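Side-chain contacts in putative phosphatase (Bacteroides thetaiotaomicron, PDB 3KYA), which is a putative zinc-binding phosphatase whose precise function is not established, combining an N-terminal IPT/TIG domain with a larger all-beta body: residues 18-23 and 78-83; 57-60 and 66-69; 250-255 and 259-264; 313-318 and 322-327. One frame throughout, in Å; residues are numbered along the deposited sequence.

From the N terminus, strand 19-28 waits until residues 78-83 to close contact 1, so the chain between them is a long loop made largely of strands. Within that loop lies contact 2, the much shorter hairpin of 57-60 and 66-69; the two do not touch, and both belong to the sheet of the IPT/TIG domain. The chain then crosses into the body of four- and five-stranded antiparallel sheets, where contacts 3 and 4 follow in series, each a tight hairpin at the edge of its own sheet. Their centres are about 10 Å apart, and hydrogen bonds join them, whereas contact 1 lies about 59 Å from contact 3, centre to centre.

Contact 1 (18-23 and 78-83); sequences VAISDF and GEIEIT. With ZN (zinc ion), chain B; EDO (1,2-ethanediol), chain E.
Ile20 and Phe23 of strand 19-23 reach across to Ile80 and Ile82 of strand 80-83 as interlocking bumps. The strand axes come no closer than 8.8 Å, run at 141° to each other and share no hydrogen bond, so side chains alone fill the gap. The CD1 methyl of Ile20 is the central bump, touching Ile80 CG2 at 3.9 Å. Its lodging in a hollow between the two isoleucines, 3.5 Å from Ile82 CD1, is tentative, since Ile82 was modelled in two conformers and the distance holds for one. Ile80 answers with its own tip. Its CG1 lies beside the backbone N (chi1 -59°), and the extended chain beyond lays CD1 over one face of the Phe23 ring, 3.8 Å from the centroid, a CH-pi contact. Ile36, from strand 33-39, touches Ile20, Ile80 and Ile82 and adds to the apolar core.

Polar groups keep to the outer sides. Asp22, in a classic beta bulge where Ser21 and Asp22 both face Tyr37, binds a zinc ion through OD2 at 2.2 Å, while its OD1 accepts the Phe23 N and pairs with Lys26. On the far strand Glu81 OE2 takes a hydrogen bond from O1 of an ethanediol, probably from the crystallisation liquor, at 2.6 Å. With Glu81 cut back to an alanine, that hydroxyl would probably lose its carboxylate acceptor, and Thr92 and Thr94 the chain that lies on them. The chemistry implies that this part of the Ig-like interior is joined by apolar and CH-pi contacts, with no hydrogen bond between the two segments.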
loop_
_atom_site.group_PDB
_atom_site.type_symbol
_atom_site.label_atom_id
_atom_site.label_comp_id
_atom_site.label_asym_id
_atom_site.label_seq_id
_atom_site.Cartn_x
_atom_site.Cartn_y
_atom_site.Cartn_z
ATOM N N VAL A 18 -12.879 -15.955 37.931
ATOM C CA VAL A 18 -12.199 -15.136 36.950
ATOM C C VAL A 18 -13.329 -14.722 36.023
ATOM O O VAL A 18 -14.212 -15.535 35.712
ATOM C CB VAL A 18 -11.115 -15.901 36.182
ATOM C CG1 VAL A 18 -10.598 -15.068 35.012
ATOM C CG2 VAL A 18 -9.981 -16.280 37.110
ATOM N N ALA A 19 -13.329 -13.465 35.597
ATOM C CA ALA A 19 -14.376 -12.969 34.718
ATOM C C ALA A 19 -13.803 -12.232 33.524
ATOM O O ALA A 19 -12.760 -11.607 33.634
ATOM C CB ALA A 19 -15.324 -12.038 35.504
ATOM N N ILE A 20 -14.480 -12.354 32.380
ATOM C CA ILE A 20 -14.190 -11.582 31.182
ATOM C C ILE A 20 -15.428 -10.719 30.934
ATOM O O ILE A 20 -16.521 -11.258 30.751
ATOM C CB ILE A 20 -13.929 -12.467 29.962
ATOM C CG1 ILE A 20 -12.621 -13.244 30.166
ATOM C CG2 ILE A 20 -13.897 -11.611 28.692
ATOM C CD1 ILE A 20 -12.327 -14.255 29.059
ATOM N N SER A 21 -15.255 -9.398 30.918
ATOM C CA SER A 21 -16.380 -8.471 30.740
ATOM C C SER A 21 -16.494 -7.877 29.343
ATOM O O SER A 21 -17.580 -7.466 28.936
ATOM C CB SER A 21 -16.249 -7.318 31.737
ATOM O OG SER A 21 -15.021 -6.643 31.527
ATOM N N ASP A 22 -15.389 -7.835 28.599
ATOM C CA ASP A 22 -15.372 -7.167 27.316
ATOM C C ASP A 22 -14.045 -7.461 26.631
ATOM O O ASP A 22 -13.113 -7.948 27.256
ATOM C CB ASP A 22 -15.495 -5.649 27.556
ATOM C CG ASP A 22 -15.967 -4.871 26.339
ATOM O OD1 ASP A 22 -16.222 -5.453 25.265
ATOM O OD2 ASP A 22 -16.131 -3.634 26.483
ATOM N N PHE A 23 -13.982 -7.182 25.341
ATOM C CA PHE A 23 -12.740 -7.299 24.593
ATOM C C PHE A 23 -12.804 -6.382 23.391
ATOM O O PHE A 23 -13.898 -6.010 22.936
ATOM C CB PHE A 23 -12.416 -8.757 24.185
ATOM C CG PHE A 23 -13.534 -9.465 23.466
ATOM C CD1 PHE A 23 -13.670 -9.369 22.095
ATOM C CD2 PHE A 23 -14.437 -10.244 24.169
ATOM C CE1 PHE A 23 -14.720 -10.009 21.431
ATOM C CE2 PHE A 23 -15.486 -10.894 23.520
ATOM C CZ PHE A 23 -15.622 -10.784 22.141
ATOM N N GLY A 78 -14.073 -18.316 17.650
ATOM C CA GLY A 78 -13.945 -17.060 18.390
ATOM C C GLY A 78 -14.200 -17.163 19.882
ATOM O O GLY A 78 -14.234 -16.146 20.577
ATOM N N GLU A 79 -14.386 -18.380 20.383
ATOM C CA GLU A 79 -14.611 -18.582 21.811
ATOM C C GLU A 79 -13.335 -18.243 22.570
ATOM O O GLU A 79 -12.257 -18.722 22.217
ATOM C CB GLU A 79 -15.049 -20.020 22.104
ATOM C CG GLU A 79 -16.398 -20.372 21.498
ATOM C CD GLU A 79 -16.832 -21.783 21.818
ATOM O OE1 GLU A 79 -16.011 -22.552 22.363
ATOM O OE2 GLU A 79 -17.999 -22.119 21.524
ATOM N N ILE A 80 -13.459 -17.393 23.587
ATOM C CA ILE A 80 -12.316 -16.952 24.396
ATOM C C ILE A 80 -12.343 -17.647 25.743
ATOM O O ILE A 80 -13.311 -17.510 26.495
ATOM C CB ILE A 80 -12.323 -15.427 24.589
ATOM C CG1 ILE A 80 -12.276 -14.731 23.231
ATOM C CG2 ILE A 80 -11.149 -14.988 25.435
ATOM C CD1 ILE A 80 -12.488 -13.249 23.273
ATOM N N GLU A 81 -11.293 -18.414 26.040
ATOM C CA GLU A 81 -11.207 -19.161 27.288
ATOM C C GLU A 81 -9.897 -18.785 27.951
ATOM O O GLU A 81 -8.861 -18.705 27.277
ATOM C CB GLU A 81 -11.303 -20.666 27.017
ATOM C CG GLU A 81 -11.284 -21.565 28.249
ATOM C CD GLU A 81 -11.087 -23.039 27.902
ATOM O OE1 GLU A 81 -12.004 -23.666 27.321
ATOM O OE2 GLU A 81 -10.020 -23.588 28.235
ATOM N N ILE A 82 -9.963 -18.499 29.251
ATOM C CA ILE A 82 -8.793 -18.097 30.021
ATOM C C ILE A 82 -8.707 -18.938 31.279
ATOM O O ILE A 82 -9.730 -19.219 31.912
ATOM C CB ILE A 82 -8.849 -16.603 30.416
ATOM C CG1 ILE A 82 -8.834 -15.710 29.176
ATOM C CG2 ILE A 82 -7.667 -16.225 31.314
ATOM C CD1 ILE A 82 -8.828 -14.222 29.494
ATOM N N THR A 83 -7.492 -19.357 31.617
ATOM C CA THR A 83 -7.218 -20.111 32.825
ATOM C C THR A 83 -6.113 -19.365 33.553
ATOM O O THR A 83 -5.055 -19.097 32.975
ATOM C CB THR A 83 -6.773 -21.562 32.559
ATOM O OG1 THR A 83 -7.805 -22.262 31.862
ATOM C CG2 THR A 83 -6.461 -22.299 33.897
HETATM ZN ZN ZN B . -16.120 -2.699 28.479
HETATM C C1 EDO E . -7.441 -21.572 28.418
HETATM O O1 EDO E . -8.208 -22.230 29.429
HETATM C C2 EDO E . -6.016 -22.113 28.416
HETATM O O2 EDO E . -5.974 -23.479 28.000
#

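Contact 2 (57-60 and 66-69); sequences AIVI and YVYC
Val59 and Cys69 form an antiparallel non-hydrogen-bonded pair with their CA atoms 4.4 Å apart, and next to it Ile60 N donates to Tyr68 O at 2.8 Å. The close pairing brings the Ile58 carbonyl against its neighbour: Ile58 O lies 3.1 Å from both CA and CB of Cys69, while SG, between backbone N and carbonyl carbon (chi1 67°), takes no part.

On the side of the sheet that carries Val59 and Cys69, Val59 also reaches Val67. Each valine holds CG1 opposite its own backbone N (chi1 175° for Val59), and the two CG1 methyls meet at 4.1 Å with the side chains slanting past each other. Ile60 works differently. Its CB sits 4.0 Å from Tyr68 CB, and its chain then runs along the partner backbone until CD1 rests 3.8 Å from Cys69 C. Tyr68 therefore offers Ile60 only the root of its side chain. Its ring leads away to the second subunit, where OH is hydrogen-bonded to Asp338 of that subunit and the ring meets Tyr350 of that subunit edge-to-face.

The hairpin of strands 55-62 and 66-70 thus serves two surfaces: one packs inside the IPT/TIG domain, the other contributes to the dimer interface. Strand 48-52 flanks it beyond 55-62, with Val50 touching Ala57 and Val59; strand 33-39 pairs on the other side of 66-70, giving backbone partners to Val67 and Cys69 through Ile36 and Leu34.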
loop_
_atom_site.group_PDB
_atom_site.type_symbol
_atom_site.label_atom_id
_atom_site.label_comp_id
_atom_site.label_asym_id
_atom_site.label_seq_id
_atom_site.Cartn_x
_atom_site.Cartn_y
_atom_site.Cartn_z
ATOM N N ALA A 57 -3.275 -19.211 22.412
ATOM C CA ALA A 57 -2.911 -17.853 22.037
ATOM C C ALA A 57 -1.696 -17.327 22.818
ATOM O O ALA A 57 -1.540 -17.588 24.023
ATOM C CB ALA A 57 -4.116 -16.892 22.225
ATOM N N ILE A 58 -0.847 -16.583 22.124
ATOM C CA ILE A 58 0.325 -15.957 22.729
ATOM C C ILE A 58 -0.132 -14.850 23.682
ATOM O O ILE A 58 -0.834 -13.922 23.259
ATOM C CB ILE A 58 1.257 -15.352 21.655
ATOM C CG1 ILE A 58 1.831 -16.450 20.746
ATOM C CG2 ILE A 58 2.398 -14.555 22.307
ATOM C CD1 ILE A 58 2.533 -15.907 19.515
ATOM N N VAL A 59 0.255 -14.945 24.957
ATOM C CA VAL A 59 -0.091 -13.933 25.968
ATOM C C VAL A 59 1.041 -12.918 26.032
ATOM O O VAL A 59 2.199 -13.295 26.215
ATOM C CB VAL A 59 -0.315 -14.568 27.349
ATOM C CG1 VAL A 59 -0.554 -13.475 28.433
ATOM C CG2 VAL A 59 -1.463 -15.565 27.287
ATOM N N ILE A 60 0.704 -11.635 25.876
ATOM C CA ILE A 60 1.676 -10.543 25.819
ATOM C C ILE A 60 1.909 -9.855 27.159
ATOM O O ILE A 60 3.040 -9.646 27.564
ATOM C CB ILE A 60 1.208 -9.480 24.788
ATOM C CG1 ILE A 60 0.998 -10.103 23.405
ATOM C CG2 ILE A 60 2.196 -8.304 24.667
ATOM C CD1 ILE A 60 0.225 -9.208 22.426
ATOM N N TYR A 66 -6.946 -6.615 32.900
ATOM C CA TYR A 66 -6.863 -6.764 31.449
ATOM C C TYR A 66 -5.718 -7.691 31.041
ATOM O O TYR A 66 -4.744 -7.845 31.774
ATOM C CB TYR A 66 -6.729 -5.414 30.731
ATOM C CG TYR A 66 -5.459 -4.625 30.992
ATOM C CD1 TYR A 66 -4.319 -4.841 30.219
ATOM C CD2 TYR A 66 -5.417 -3.613 31.957
ATOM C CE1 TYR A 66 -3.149 -4.122 30.435
ATOM C CE2 TYR A 66 -4.233 -2.868 32.172
ATOM C CZ TYR A 66 -3.107 -3.143 31.392
ATOM O OH TYR A 66 -1.934 -2.444 31.568
ATOM N N VAL A 67 -5.893 -8.330 29.898
ATOM C CA VAL A 67 -4.876 -9.184 29.299
ATOM C C VAL A 67 -4.765 -8.857 27.829
ATOM O O VAL A 67 -5.781 -8.709 27.143
ATOM C CB VAL A 67 -5.217 -10.691 29.433
ATOM C CG1 VAL A 67 -4.165 -11.558 28.715
ATOM C CG2 VAL A 67 -5.318 -11.090 30.893
ATOM N N TYR A 68 -3.528 -8.742 27.341
ATOM C CA TYR A 68 -3.269 -8.566 25.919
ATOM C C TYR A 68 -2.747 -9.888 25.372
ATOM O O TYR A 68 -1.905 -10.525 26.016
ATOM C CB TYR A 68 -2.198 -7.529 25.644
ATOM C CG TYR A 68 -2.630 -6.091 25.685
ATOM C CD1 TYR A 68 -3.248 -5.504 24.589
ATOM C CD2 TYR A 68 -2.360 -5.299 26.788
ATOM C CE1 TYR A 68 -3.619 -4.157 24.609
ATOM C CE2 TYR A 68 -2.724 -3.952 26.819
ATOM C CZ TYR A 68 -3.358 -3.394 25.724
ATOM O OH TYR A 68 -3.714 -2.057 25.752
ATOM N N CYS A 69 -3.242 -10.279 24.203
ATOM C CA CYS A 69 -2.782 -11.494 23.531
ATOM C C CYS A 69 -2.869 -11.323 22.015
ATOM O O CYS A 69 -3.393 -10.313 21.511
ATOM C CB CYS A 69 -3.619 -12.691 23.984
ATOM S SG CYS A 69 -5.348 -12.620 23.434
#

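Contact 3 (250-255 and 259-264); sequences NGATIH and GELYFN. With EDO (1,2-ethanediol), chain C.
Asn250 opens the hairpin by clasping Asn264 twice. Its backbone N donates to Asn264 OD1 at 2.9 Å, on a lone pair in the carbonyl plane, and Asn264 ND2 donates back to Asn250 OD1 at 3.0 Å, from above that carbonyl's plane. Replacing Asn264 by a leucine is likely to leave the Asn250 N without its acceptor and the Asn250 amide freer to turn. Gly251 O then receives the Phe263 CA-H, and Ala252 CB meets Phe263 CB at 3.8 Å. Thr253 pairs with Tyr262 through two backbone hydrogen bonds, while its OG1 is bonded to Ile315 O. Ile254 puts CD1 against Leu261 CD1, 3.7 Å away.

At His255, N binds Glu260 O, and the imidazole, its NE2 bonded to Gly321 O and ND1 to Asn258 N, lies alongside the Glu260 carboxylate with the planes only 14° apart. Glu260 OE2 is gripped by the hydroxyls of Tyr262 and Tyr339, the former on its anti lone pair; buried OE1 has no partner in the model, its nearest atom across the hairpin being His255 CB, at 3.5 Å. The whole is an antiparallel beta hairpin, with 252-254 an outermost strand of a four-stranded sheet, consistent with one blade of a beta-propeller.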
loop_
_atom_site.group_PDB
_atom_site.type_symbol
_atom_site.label_atom_id
_atom_site.label_comp_id
_atom_site.label_asym_id
_atom_site.label_seq_id
_atom_site.Cartn_x
_atom_site.Cartn_y
_atom_site.Cartn_z
ATOM N N ASN A 250 9.171 -19.818 -26.980
ATOM C CA ASN A 250 9.069 -19.936 -25.523
ATOM C C ASN A 250 7.608 -19.874 -25.042
ATOM O O ASN A 250 7.353 -19.968 -23.847
ATOM C CB ASN A 250 9.862 -18.833 -24.815
ATOM C CG ASN A 250 11.276 -18.654 -25.377
ATOM O OD1 ASN A 250 11.681 -17.526 -25.671
ATOM N ND2 ASN A 250 12.008 -19.760 -25.564
ATOM N N GLY A 251 6.665 -19.673 -25.955
ATOM C CA GLY A 251 5.254 -19.600 -25.582
ATOM C C GLY A 251 4.369 -19.047 -26.680
ATOM O O GLY A 251 4.852 -18.360 -27.594
ATOM N N ALA A 252 3.076 -19.366 -26.583
ATOM C CA ALA A 252 2.053 -18.896 -27.514
ATOM C C ALA A 252 0.798 -18.534 -26.717
ATOM O O ALA A 252 0.385 -19.290 -25.835
ATOM C CB ALA A 252 1.755 -19.951 -28.577
ATOM N N THR A 253 0.192 -17.395 -27.039
ATOM C CA THR A 253 -0.956 -16.865 -26.294
ATOM C C THR A 253 -2.058 -16.375 -27.229
ATOM O O THR A 253 -1.763 -15.790 -28.281
ATOM C CB THR A 253 -0.521 -15.675 -25.410
ATOM O OG1 THR A 253 0.659 -16.033 -24.672
ATOM C CG2 THR A 253 -1.637 -15.265 -24.440
ATOM N N ILE A 254 -3.314 -16.591 -26.826
ATOM C CA ILE A 254 -4.497 -16.186 -27.586
ATOM C C ILE A 254 -5.069 -14.869 -27.066
ATOM O O ILE A 254 -5.186 -14.681 -25.839
ATOM C CB ILE A 254 -5.595 -17.298 -27.521
ATOM C CG1 ILE A 254 -5.169 -18.509 -28.352
ATOM C CG2 ILE A 254 -6.938 -16.797 -28.034
ATOM C CD1 ILE A 254 -5.169 -18.275 -29.878
ATOM N N HIS A 255 -5.411 -13.954 -27.980
ATOM C CA HIS A 255 -6.031 -12.685 -27.588
ATOM C C HIS A 255 -7.447 -12.998 -27.084
ATOM O O HIS A 255 -8.234 -13.591 -27.819
ATOM C CB HIS A 255 -6.084 -11.684 -28.741
ATOM C CG HIS A 255 -6.411 -10.295 -28.302
ATOM N ND1 HIS A 255 -7.701 -9.834 -28.194
ATOM C CD2 HIS A 255 -5.610 -9.276 -27.896
ATOM C CE1 HIS A 255 -7.685 -8.583 -27.762
ATOM N NE2 HIS A 255 -6.427 -8.221 -27.569
ATOM N N GLY A 259 -9.204 -13.225 -30.606
ATOM C CA GLY A 259 -8.814 -14.607 -30.875
ATOM C C GLY A 259 -7.557 -14.934 -31.656
ATOM O O GLY A 259 -7.256 -16.116 -31.835
ATOM N N GLU A 260 -6.815 -13.930 -32.135
ATOM C CA GLU A 260 -5.594 -14.224 -32.879
ATOM C C GLU A 260 -4.529 -14.787 -31.925
ATOM O O GLU A 260 -4.649 -14.667 -30.699
ATOM C CB GLU A 260 -5.089 -13.002 -33.680
ATOM C CG GLU A 260 -4.472 -11.845 -32.875
ATOM C CD GLU A 260 -5.483 -10.906 -32.237
ATOM O OE1 GLU A 260 -6.689 -11.256 -32.161
ATOM O OE2 GLU A 260 -5.056 -9.796 -31.818
ATOM N N LEU A 261 -3.500 -15.398 -32.506
ATOM C CA LEU A 261 -2.417 -16.040 -31.776
ATOM C C LEU A 261 -1.096 -15.264 -31.836
ATOM O O LEU A 261 -0.635 -14.896 -32.918
ATOM C CB LEU A 261 -2.173 -17.438 -32.341
ATOM C CG LEU A 261 -1.114 -18.302 -31.633
ATOM C CD1 LEU A 261 -1.551 -18.677 -30.213
ATOM C CD2 LEU A 261 -0.806 -19.540 -32.459
ATOM N N TYR A 262 -0.501 -15.031 -30.669
ATOM C CA TYR A 262 0.808 -14.410 -30.568
ATOM C C TYR A 262 1.820 -15.436 -30.068
ATOM O O TYR A 262 1.557 -16.151 -29.093
ATOM C CB TYR A 262 0.753 -13.176 -29.658
ATOM C CG TYR A 262 -0.093 -12.075 -30.261
ATOM C CD1 TYR A 262 0.420 -11.228 -31.247
ATOM C CD2 TYR A 262 -1.425 -11.915 -29.892
ATOM C CE1 TYR A 262 -0.367 -10.245 -31.819
ATOM C CE2 TYR A 262 -2.211 -10.929 -30.450
ATOM C CZ TYR A 262 -1.686 -10.102 -31.419
ATOM O OH TYR A 262 -2.484 -9.139 -31.985
ATOM N N PHE A 263 2.937 -15.582 -30.783
ATOM C CA PHE A 263 4.016 -16.464 -30.339
ATOM C C PHE A 263 5.368 -15.801 -30.665
ATOM O O PHE A 263 5.440 -14.921 -31.535
ATOM C CB PHE A 263 3.888 -17.877 -30.921
ATOM C CG PHE A 263 4.063 -17.948 -32.410
ATOM C CD1 PHE A 263 3.011 -17.661 -33.260
ATOM C CD2 PHE A 263 5.273 -18.343 -32.952
ATOM C CE1 PHE A 263 3.173 -17.731 -34.633
ATOM C CE2 PHE A 263 5.456 -18.399 -34.337
ATOM C CZ PHE A 263 4.406 -18.100 -35.172
ATOM N N ASN A 264 6.419 -16.195 -29.947
ATOM C CA ASN A 264 7.738 -15.568 -30.128
ATOM C C ASN A 264 8.845 -16.503 -30.597
ATOM O O ASN A 264 8.621 -17.673 -30.891
ATOM C CB ASN A 264 8.211 -14.953 -28.797
ATOM C CG ASN A 264 8.838 -15.988 -27.862
ATOM O OD1 ASN A 264 8.366 -17.134 -27.760
ATOM N ND2 ASN A 264 9.901 -15.588 -27.169
HETATM C C1 EDO C . 15.742 -20.796 -24.740
HETATM O O1 EDO C . 14.965 -21.857 -24.158
HETATM C C2 EDO C . 15.898 -21.019 -26.241
HETATM O O2 EDO C . 14.698 -20.673 -26.938
#

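Contact 4 (313-318 and 322-327); sequences FQIFIH and KYAYFG
His318 and Tyr323 are brought together by different first torsions: the histidine CG lies anti to the backbone N (chi1 -172°), while the tyrosine CG sits between backbone N and carbonyl carbon (chi1 66°) and swings its ring back across the strand. His318 CB comes to rest over the centre of the Tyr323 ring, 4.0 Å from the centroid, in a CH-pi contact. The rings themselves meet obliquely, planes 31° apart, with His318 CD2 3.2 Å from Tyr323 OH. Glu389 bonds both side chains, one carboxylate oxygen to the hydroxyl and the other to His318 NE2, and Thr320 OG1 holds His318 ND1.

Further along, the face bearing Ile315, Ile317, Ala324 and Phe326 is apolar. Ile315 CG2 touches the edge of the Phe326 ring at CE1, 3.6 Å away, and Ala324 CB fits against Ile317 CG1 at 4.0 Å. On the other face Phe316 CE2 lies near Gly327 N, and a CB on Gly327 would crowd that ring atom. Backbone bonds join Gln314 to Gly327 and Phe316 to Tyr325 in both directions.

Strand 313-317 is an outermost strand of its four-stranded sheet; strand 323-328 pairs beyond it with 333-340, whose Arg336 makes a cation-pi contact with Tyr323. Strand 345-352 adds Phe346, touching Ile317 and Ala324, and strand 261-265 of the preceding sheet packs Tyr262 on Ile315.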
loop_
_atom_site.group_PDB
_atom_site.type_symbol
_atom_site.label_atom_id
_atom_site.label_comp_id
_atom_site.label_asym_id
_atom_site.label_seq_id
_atom_site.Cartn_x
_atom_site.Cartn_y
_atom_site.Cartn_z
ATOM N N PHE A 313 10.955 -15.153 -23.349
ATOM C CA PHE A 313 9.774 -14.522 -22.739
ATOM C C PHE A 313 8.432 -15.100 -23.133
ATOM O O PHE A 313 8.295 -15.738 -24.174
ATOM C CB PHE A 313 9.754 -13.003 -23.045
ATOM C CG PHE A 313 9.527 -12.655 -24.499
ATOM C CD1 PHE A 313 10.597 -12.567 -25.390
ATOM C CD2 PHE A 313 8.251 -12.379 -24.973
ATOM C CE1 PHE A 313 10.391 -12.233 -26.727
ATOM C CE2 PHE A 313 8.036 -12.043 -26.318
ATOM C CZ PHE A 313 9.111 -11.978 -27.193
ATOM N N GLN A 314 7.446 -14.835 -22.273
ATOM C CA GLN A 314 6.061 -15.204 -22.509
ATOM C C GLN A 314 5.172 -13.958 -22.479
ATOM O O GLN A 314 5.567 -12.902 -21.961
ATOM C CB GLN A 314 5.580 -16.262 -21.507
ATOM C CG GLN A 314 6.331 -17.555 -21.677
ATOM C CD GLN A 314 5.729 -18.702 -20.910
ATOM O OE1 GLN A 314 5.243 -18.543 -19.782
ATOM N NE2 GLN A 314 5.757 -19.882 -21.525
ATOM N N ILE A 315 3.985 -14.099 -23.069
ATOM C CA ILE A 315 3.031 -13.011 -23.245
ATOM C C ILE A 315 1.783 -13.266 -22.404
ATOM O O ILE A 315 1.133 -14.323 -22.540
ATOM C CB ILE A 315 2.634 -12.890 -24.732
ATOM C CG1 ILE A 315 3.885 -12.733 -25.614
ATOM C CG2 ILE A 315 1.667 -11.734 -24.960
ATOM C CD1 ILE A 315 3.589 -12.839 -27.119
ATOM N N PHE A 316 1.455 -12.302 -21.550
ATOM C CA PHE A 316 0.287 -12.375 -20.660
ATOM C C PHE A 316 -0.627 -11.207 -20.987
ATOM O O PHE A 316 -0.273 -10.034 -20.760
ATOM C CB PHE A 316 0.724 -12.358 -19.185
ATOM C CG PHE A 316 1.792 -13.363 -18.877
ATOM C CD1 PHE A 316 1.486 -14.711 -18.753
ATOM C CD2 PHE A 316 3.117 -12.965 -18.725
ATOM C CE1 PHE A 316 2.470 -15.640 -18.511
ATOM C CE2 PHE A 316 4.109 -13.898 -18.456
ATOM C CZ PHE A 316 3.787 -15.239 -18.350
ATOM N N ILE A 317 -1.795 -11.517 -21.548
ATOM C CA ILE A 317 -2.727 -10.482 -22.017
ATOM C C ILE A 317 -3.825 -10.199 -20.985
ATOM O O ILE A 317 -4.400 -11.120 -20.413
ATOM C CB ILE A 317 -3.352 -10.865 -23.373
ATOM C CG1 ILE A 317 -2.248 -11.198 -24.393
ATOM C CG2 ILE A 317 -4.262 -9.744 -23.895
ATOM C CD1 ILE A 317 -2.769 -11.761 -25.732
ATOM N N HIS A 318 -4.084 -8.914 -20.762
ATOM C CA HIS A 318 -5.107 -8.436 -19.843
ATOM C C HIS A 318 -6.480 -8.968 -20.301
ATOM O O HIS A 318 -6.723 -9.088 -21.510
ATOM C CB HIS A 318 -5.072 -6.905 -19.843
ATOM C CG HIS A 318 -5.929 -6.259 -18.807
ATOM N ND1 HIS A 318 -7.245 -5.915 -19.029
ATOM C CD2 HIS A 318 -5.648 -5.872 -17.540
ATOM C CE1 HIS A 318 -7.736 -5.340 -17.944
ATOM N NE2 HIS A 318 -6.784 -5.292 -17.028
ATOM N N LYS A 322 -6.793 -5.111 -23.845
ATOM C CA LYS A 322 -6.309 -3.761 -24.176
ATOM C C LYS A 322 -4.792 -3.554 -23.992
ATOM O O LYS A 322 -4.235 -2.546 -24.456
ATOM C CB LYS A 322 -7.115 -2.730 -23.391
ATOM C CG LYS A 322 -8.588 -2.728 -23.789
ATOM C CD LYS A 322 -9.393 -1.573 -23.218
ATOM C CE LYS A 322 -10.875 -1.708 -23.621
ATOM N NZ LYS A 322 -11.738 -0.584 -23.133
ATOM N N TYR A 323 -4.151 -4.477 -23.290
ATOM C CA TYR A 323 -2.702 -4.471 -23.120
ATOM C C TYR A 323 -2.200 -5.834 -22.677
ATOM O O TYR A 323 -2.997 -6.728 -22.365
ATOM C CB TYR A 323 -2.234 -3.376 -22.163
ATOM C CG TYR A 323 -2.630 -3.483 -20.710
ATOM C CD1 TYR A 323 -1.806 -4.124 -19.791
ATOM C CD2 TYR A 323 -3.783 -2.865 -20.237
ATOM C CE1 TYR A 323 -2.137 -4.168 -18.434
ATOM C CE2 TYR A 323 -4.135 -2.915 -18.879
ATOM C CZ TYR A 323 -3.306 -3.566 -17.988
ATOM O OH TYR A 323 -3.630 -3.591 -16.644
ATOM N N ALA A 324 -0.878 -5.991 -22.697
ATOM C CA ALA A 324 -0.207 -7.224 -22.309
ATOM C C ALA A 324 1.110 -6.946 -21.606
ATOM O O ALA A 324 1.725 -5.893 -21.809
ATOM C CB ALA A 324 0.059 -8.084 -23.530
ATOM N N TYR A 325 1.522 -7.888 -20.764
ATOM C CA TYR A 325 2.836 -7.847 -20.151
ATOM C C TYR A 325 3.694 -8.945 -20.788
ATOM O O TYR A 325 3.224 -10.064 -21.002
ATOM C CB TYR A 325 2.789 -8.059 -18.631
ATOM C CG TYR A 325 2.040 -7.019 -17.829
ATOM C CD1 TYR A 325 1.964 -5.691 -18.241
ATOM C CD2 TYR A 325 1.496 -7.340 -16.597
ATOM C CE1 TYR A 325 1.308 -4.747 -17.482
ATOM C CE2 TYR A 325 0.840 -6.391 -15.828
ATOM C CZ TYR A 325 0.750 -5.103 -16.270
ATOM O OH TYR A 325 0.089 -4.173 -15.502
ATOM N N PHE A 326 4.942 -8.622 -21.115
ATOM C CA PHE A 326 5.874 -9.608 -21.640
ATOM C C PHE A 326 6.867 -9.911 -20.519
ATOM O O PHE A 326 7.643 -9.034 -20.120
ATOM C CB PHE A 326 6.630 -9.122 -22.891
ATOM C CG PHE A 326 5.747 -8.680 -24.033
ATOM C CD1 PHE A 326 4.483 -9.207 -24.220
ATOM C CD2 PHE A 326 6.228 -7.808 -24.980
ATOM C CE1 PHE A 326 3.695 -8.814 -25.303
ATOM C CE2 PHE A 326 5.438 -7.426 -26.069
ATOM C CZ PHE A 326 4.174 -7.929 -26.213
ATOM N N GLY A 327 6.836 -11.141 -20.006
ATOM C CA GLY A 327 7.724 -11.551 -18.923
ATOM C C GLY A 327 9.023 -12.113 -19.467
ATOM O O GLY A 327 9.030 -13.215 -20.031
#